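Beta-N-acetylhexosaminidase (Streptomyces plicatus, PDB 1JAK) hydrolyses terminal non-reducing N-acetylhexosamine residues of N-acetyl-beta-hexosaminides, as a family 20 glycoside hydrolase working by substrate-assisted catalysis. Local coordinates at residues A259-Y264 against S285-D290; I251-H256 against D300-L305. One frame throughout, in Å; residues are numbered along the deposited sequence.

Both contacts belong to the long connection between strands 246-250 and 313-315 in the catalytic alpha/beta barrel, and their centres are 11 Å apart. Along the chain the order is 251-256, 259-264, 285-290, 300-305, so contact 1 falls within the span that contact 2 bridges. Contact 2 packs the loop leaving strand 246-250 onto helix 292-307, which leads back to strand 313-315; contact 1 ties the short helix 258-263 to the loop before helix 292-307. They meet where Leu287 N probably hydrogen-bonds to Pro254 O at 3.0 Å. His256, at the end of segment 251-256, lines the inhibitor pocket, which places both contacts close to the active site.

Contact 1. Residues A259-Y264 against S285-D290; sequences AALASY and SSLCVD
Leu261 reaches from helix 258-263 onto the loop at Ser285, Ser286 and Leu287, both parts of the long excursion that follows strand 246-250 in the alpha/beta barrel of the catalytic domain. Both its methyls lie against Ser286 O, CD1 at 3.5 Å and CD2 at 3.9 Å. CD1 also reaches Ser285 CB at 4.2 Å, while CD2 alone meets Leu287 CD2, at 4.0 Å, the two leucines crossing at a slant. No hydrogen bond joins the segments, and every close contact between them is made by Leu261. Its CB already points at the loop; with CG opposite the carbonyl carbon (chi1 -65°), the branch end carries both methyls on to Ser286. Cutting this leucine back to an alanine is likely to open a gap over Ser286 O and leave Leu287 CD2 without its methyl partner.

Bonds and packing position the loop against Leu261. Ser285 OG hydrogen-bonds to Asp198 OD1 and Thr257 N, the latter just ahead of the helix. Cys288 is joined by a disulfide to Cys269, which closes off the irregular chain running between the two segments. Leu287 also packs on Phe332 and Thr294, so its side chain touches two further helices, 326-342 and 292-307.

On the helix, Ser263 OG turns back to donate to Ala259 O at 2.8 Å, one turn earlier, while Ala260 O accepts from both Ser263 N and Tyr264 N. Beyond the leucines, the CB of Ser286 points away from the helix: besides a hydrogen bond to Thr324 OG1, its OG donates to Leu287 O at 2.8 Å, meeting the carbonyl at a C=O...OG angle of 136°.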
loop_
_atom_site.group_PDB
_atom_site.type_symbol
_atom_site.label_atom_id
_atom_site.label_comp_id
_atom_site.label_asym_id
_atom_site.label_seq_id
_atom_site.Cartn_x
_atom_site.Cartn_y
_atom_site.Cartn_z
ATOM N N ALA A 259 -15.642 17.325 6.574
ATOM C CA ALA A 259 -14.659 18.380 6.331
ATOM C C ALA A 259 -15.137 19.311 5.220
ATOM O O ALA A 259 -14.985 20.529 5.315
ATOM C CB ALA A 259 -13.303 17.780 5.976
ATOM N N ALA A 260 -15.722 18.738 4.175
ATOM C CA ALA A 260 -16.233 19.539 3.066
ATOM C C ALA A 260 -17.487 20.291 3.499
ATOM O O ALA A 260 -17.638 21.485 3.224
ATOM C CB ALA A 260 -16.551 18.643 1.871
ATOM N N LEU A 261 -18.388 19.582 4.171
ATOM C CA LEU A 261 -19.641 20.168 4.637
ATOM C C LEU A 261 -19.411 21.334 5.587
ATOM O O LEU A 261 -20.149 22.318 5.562
ATOM C CB LEU A 261 -20.492 19.108 5.342
ATOM C CG LEU A 261 -20.987 17.948 4.475
ATOM C CD1 LEU A 261 -21.613 16.882 5.361
ATOM C CD2 LEU A 261 -21.990 18.462 3.451
ATOM N N ALA A 262 -18.388 21.217 6.428
ATOM C CA ALA A 262 -18.074 22.262 7.395
ATOM C C ALA A 262 -17.482 23.492 6.715
ATOM O O ALA A 262 -17.531 24.595 7.257
ATOM C CB ALA A 262 -17.095 21.729 8.439
ATOM N N SER A 263 -16.932 23.292 5.522
ATOM C CA SER A 263 -16.306 24.373 4.770
ATOM C C SER A 263 -17.279 25.187 3.922
ATOM O O SER A 263 -17.038 26.367 3.660
ATOM C CB SER A 263 -15.204 23.801 3.873
ATOM O OG SER A 263 -14.217 23.136 4.643
ATOM N N TYR A 264 -18.370 24.558 3.494
ATOM C CA TYR A 264 -19.363 25.232 2.663
ATOM C C TYR A 264 -20.791 24.931 3.100
ATOM O O TYR A 264 -21.325 23.859 2.819
ATOM C CB TYR A 264 -19.177 24.839 1.192
ATOM C CG TYR A 264 -17.916 25.410 0.579
ATOM C CD1 TYR A 264 -16.702 24.730 0.660
ATOM C CD2 TYR A 264 -17.930 26.661 -0.034
ATOM C CE1 TYR A 264 -15.527 25.289 0.148
ATOM C CE2 TYR A 264 -16.769 27.227 -0.546
ATOM C CZ TYR A 264 -15.572 26.539 -0.452
ATOM O OH TYR A 264 -14.425 27.112 -0.949
ATOM N N SER A 285 -22.190 11.876 8.727
ATOM C CA SER A 285 -22.183 12.926 7.714
ATOM C C SER A 285 -22.712 12.485 6.356
ATOM O O SER A 285 -22.633 11.312 5.996
ATOM C CB SER A 285 -20.760 13.453 7.540
ATOM O OG SER A 285 -19.896 12.388 7.187
ATOM N N SER A 286 -23.243 13.437 5.597
ATOM C CA SER A 286 -23.752 13.132 4.268
ATOM C C SER A 286 -23.896 14.352 3.372
ATOM O O SER A 286 -24.346 15.411 3.812
ATOM C CB SER A 286 -25.114 12.435 4.354
ATOM O OG SER A 286 -25.616 12.171 3.050
ATOM N N LEU A 287 -23.493 14.208 2.114
ATOM C CA LEU A 287 -23.664 15.293 1.162
ATOM C C LEU A 287 -25.175 15.310 0.969
ATOM O O LEU A 287 -25.842 14.310 1.253
ATOM C CB LEU A 287 -22.983 14.962 -0.165
ATOM C CG LEU A 287 -21.459 14.850 -0.133
ATOM C CD1 LEU A 287 -20.942 14.499 -1.523
ATOM C CD2 LEU A 287 -20.870 16.166 0.345
ATOM N N CYS A 288 -25.724 16.422 0.496
ATOM C CA CYS A 288 -27.165 16.475 0.298
ATOM C C CYS A 288 -27.501 15.997 -1.113
ATOM O O CYS A 288 -27.342 16.727 -2.091
ATOM C CB CYS A 288 -27.703 17.889 0.544
ATOM S SG CYS A 288 -29.484 17.800 0.911
ATOM N N VAL A 289 -27.958 14.751 -1.204
ATOM C CA VAL A 289 -28.282 14.133 -2.483
ATOM C C VAL A 289 -29.328 14.881 -3.303
ATOM O O VAL A 289 -29.274 14.866 -4.531
ATOM C CB VAL A 289 -28.746 12.666 -2.277
ATOM C CG1 VAL A 289 -29.128 12.035 -3.608
ATOM C CG2 VAL A 289 -27.624 11.862 -1.632
ATOM N N ASP A 290 -30.263 15.547 -2.629
ATOM C CA ASP A 290 -31.326 16.277 -3.322
ATOM C C ASP A 290 -30.992 17.706 -3.746
ATOM O O ASP A 290 -31.886 18.447 -4.152
ATOM C CB ASP A 290 -32.592 16.316 -2.462
ATOM C CG ASP A 290 -33.126 14.939 -2.147
ATOM O OD1 ASP A 290 -33.191 14.095 -3.066
ATOM O OD2 ASP A 290 -33.493 14.703 -0.976
#

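Contact 2. Residues I251-H256 against D300-L305; sequences IDMPGH and DVIGEL
Ile251, just past strand 246-250 of the barrel, presses its side chain onto helix 292-307, where Val301 and Leu305, one turn apart, receive it. This is the tight part. Ile251 CG1 and Leu305 CD2 approach to 3.5 Å, closer than usual for two carbons, the two side chains running alongside each other in opposite senses. Leu305 gets there because its CG extends directly opposite its backbone N (chi1 -178°). Val301 CG1 touches both Ile251 CG1 and CG2, each at 4.1 Å, crossing the isoleucine at an angle.

Looser is the neighbouring pair, where Met253 meets Ile302 by its terminal methyl alone: CE lies 4.2 Å from Ile302 CD1, and both residues also pack on helix 326-342, Met253 on Phe332 and Ile302 on Ile339. The helix's other side is partly open to solvent and polar. There Glu304 forms a salt bridge to Lys230 and hydrogen-bonds to Ser207 OG, and Asp300 OD2 accepts from Trp208 NE1.

All the touching atoms across this contact are aliphatic carbons or the methionine methyl. Backbone bonds from Ile251 to His315 and from Met253 to Ile316 hold the loop to the end of strand 313-315; toward helix 292-307, with no polar pair across it, the contact depends on the fit of carbon against carbon.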
loop_
_atom_site.group_PDB
_atom_site.type_symbol
_atom_site.label_atom_id
_atom_site.label_comp_id
_atom_site.label_asym_id
_atom_site.label_seq_id
_atom_site.Cartn_x
_atom_site.Cartn_y
_atom_site.Cartn_z
ATOM N N ILE A 251 -11.499 10.325 -2.511
ATOM C CA ILE A 251 -12.281 11.440 -1.995
ATOM C C ILE A 251 -13.579 10.709 -1.665
ATOM O O ILE A 251 -14.350 10.348 -2.559
ATOM C CB ILE A 251 -12.545 12.529 -3.049
ATOM C CG1 ILE A 251 -11.234 13.236 -3.406
ATOM C CG2 ILE A 251 -13.558 13.539 -2.501
ATOM C CD1 ILE A 251 -10.569 13.933 -2.236
ATOM N N ASP A 252 -13.796 10.460 -0.379
ATOM C CA ASP A 252 -14.968 9.715 0.073
ATOM C C ASP A 252 -16.287 10.468 -0.092
ATOM O O ASP A 252 -16.395 11.636 0.278
ATOM C CB ASP A 252 -14.778 9.327 1.544
ATOM C CG ASP A 252 -15.471 8.027 1.903
ATOM O OD1 ASP A 252 -16.452 7.659 1.223
ATOM O OD2 ASP A 252 -15.037 7.376 2.883
ATOM N N MET A 253 -17.289 9.782 -0.639
ATOM C CA MET A 253 -18.613 10.367 -0.846
ATOM C C MET A 253 -19.654 9.254 -0.965
ATOM O O MET A 253 -19.335 8.147 -1.394
ATOM C CB MET A 253 -18.613 11.229 -2.114
ATOM C CG MET A 253 -18.137 10.500 -3.357
ATOM S SD MET A 253 -18.049 11.579 -4.806
ATOM C CE MET A 253 -16.471 12.410 -4.509
ATOM N N PRO A 254 -20.916 9.528 -0.582
ATOM C CA PRO A 254 -21.451 10.782 -0.047
ATOM C C PRO A 254 -21.260 10.895 1.462
ATOM O O PRO A 254 -21.534 11.940 2.053
ATOM C CB PRO A 254 -22.921 10.713 -0.442
ATOM C CG PRO A 254 -23.224 9.265 -0.250
ATOM C CD PRO A 254 -22.006 8.569 -0.846
ATOM N N GLY A 255 -20.802 9.811 2.083
ATOM C CA GLY A 255 -20.566 9.826 3.517
ATOM C C GLY A 255 -19.136 10.247 3.810
ATOM O O GLY A 255 -18.355 10.446 2.879
ATOM N N HIS A 256 -18.789 10.383 5.090
ATOM C CA HIS A 256 -17.435 10.785 5.484
ATOM C C HIS A 256 -17.028 12.082 4.807
ATOM O O HIS A 256 -15.884 12.246 4.371
ATOM C CB HIS A 256 -16.448 9.673 5.123
ATOM C CG HIS A 256 -16.507 8.504 6.051
ATOM N ND1 HIS A 256 -15.938 8.528 7.307
ATOM C CD2 HIS A 256 -17.106 7.296 5.931
ATOM C CE1 HIS A 256 -16.186 7.385 7.921
ATOM N NE2 HIS A 256 -16.893 6.620 7.109
ATOM N N ASP A 300 -16.376 19.254 -9.825
ATOM C CA ASP A 300 -15.200 20.114 -9.691
ATOM C C ASP A 300 -14.052 19.385 -8.995
ATOM O O ASP A 300 -12.906 19.428 -9.453
ATOM C CB ASP A 300 -15.520 21.387 -8.894
ATOM C CG ASP A 300 -16.348 22.390 -9.681
ATOM O OD1 ASP A 300 -16.341 22.340 -10.930
ATOM O OD2 ASP A 300 -16.991 23.246 -9.042
ATOM N N VAL A 301 -14.359 18.720 -7.886
ATOM C CA VAL A 301 -13.338 18.003 -7.130
ATOM C C VAL A 301 -12.734 16.826 -7.896
ATOM O O VAL A 301 -11.512 16.692 -7.968
ATOM C CB VAL A 301 -13.898 17.498 -5.783
ATOM C CG1 VAL A 301 -12.883 16.585 -5.101
ATOM C CG2 VAL A 301 -14.211 18.683 -4.885
ATOM N N ILE A 302 -13.581 15.978 -8.466
ATOM C CA ILE A 302 -13.089 14.827 -9.212
ATOM C C ILE A 302 -12.280 15.276 -10.429
ATOM O O ILE A 302 -11.274 14.655 -10.784
ATOM C CB ILE A 302 -14.259 13.916 -9.653
ATOM C CG1 ILE A 302 -14.866 13.241 -8.417
ATOM C CG2 ILE A 302 -13.776 12.884 -10.662
ATOM C CD1 ILE A 302 -16.045 12.322 -8.709
ATOM N N GLY A 303 -12.712 16.364 -11.058
ATOM C CA GLY A 303 -11.992 16.864 -12.217
ATOM C C GLY A 303 -10.594 17.332 -11.853
ATOM O O GLY A 303 -9.620 17.016 -12.546
ATOM N N GLU A 304 -10.484 18.088 -10.764
ATOM C CA GLU A 304 -9.187 18.591 -10.336
ATOM C C GLU A 304 -8.286 17.469 -9.835
ATOM O O GLU A 304 -7.074 17.497 -10.053
ATOM C CB GLU A 304 -9.354 19.670 -9.256
ATOM C CG GLU A 304 -9.857 21.004 -9.812
ATOM C CD GLU A 304 -9.660 22.171 -8.860
ATOM O OE1 GLU A 304 -8.607 22.224 -8.187
ATOM O OE2 GLU A 304 -10.545 23.052 -8.801
ATOM N N LEU A 305 -8.874 16.479 -9.173
ATOM C CA LEU A 305 -8.087 15.362 -8.662
ATOM C C LEU A 305 -7.584 14.494 -9.812
ATOM O O LEU A 305 -6.437 14.049 -9.808
ATOM C CB LEU A 305 -8.920 14.515 -7.695
ATOM C CG LEU A 305 -8.210 13.322 -7.043
ATOM C CD1 LEU A 305 -6.988 13.797 -6.259
ATOM C CD2 LEU A 305 -9.185 12.596 -6.125
#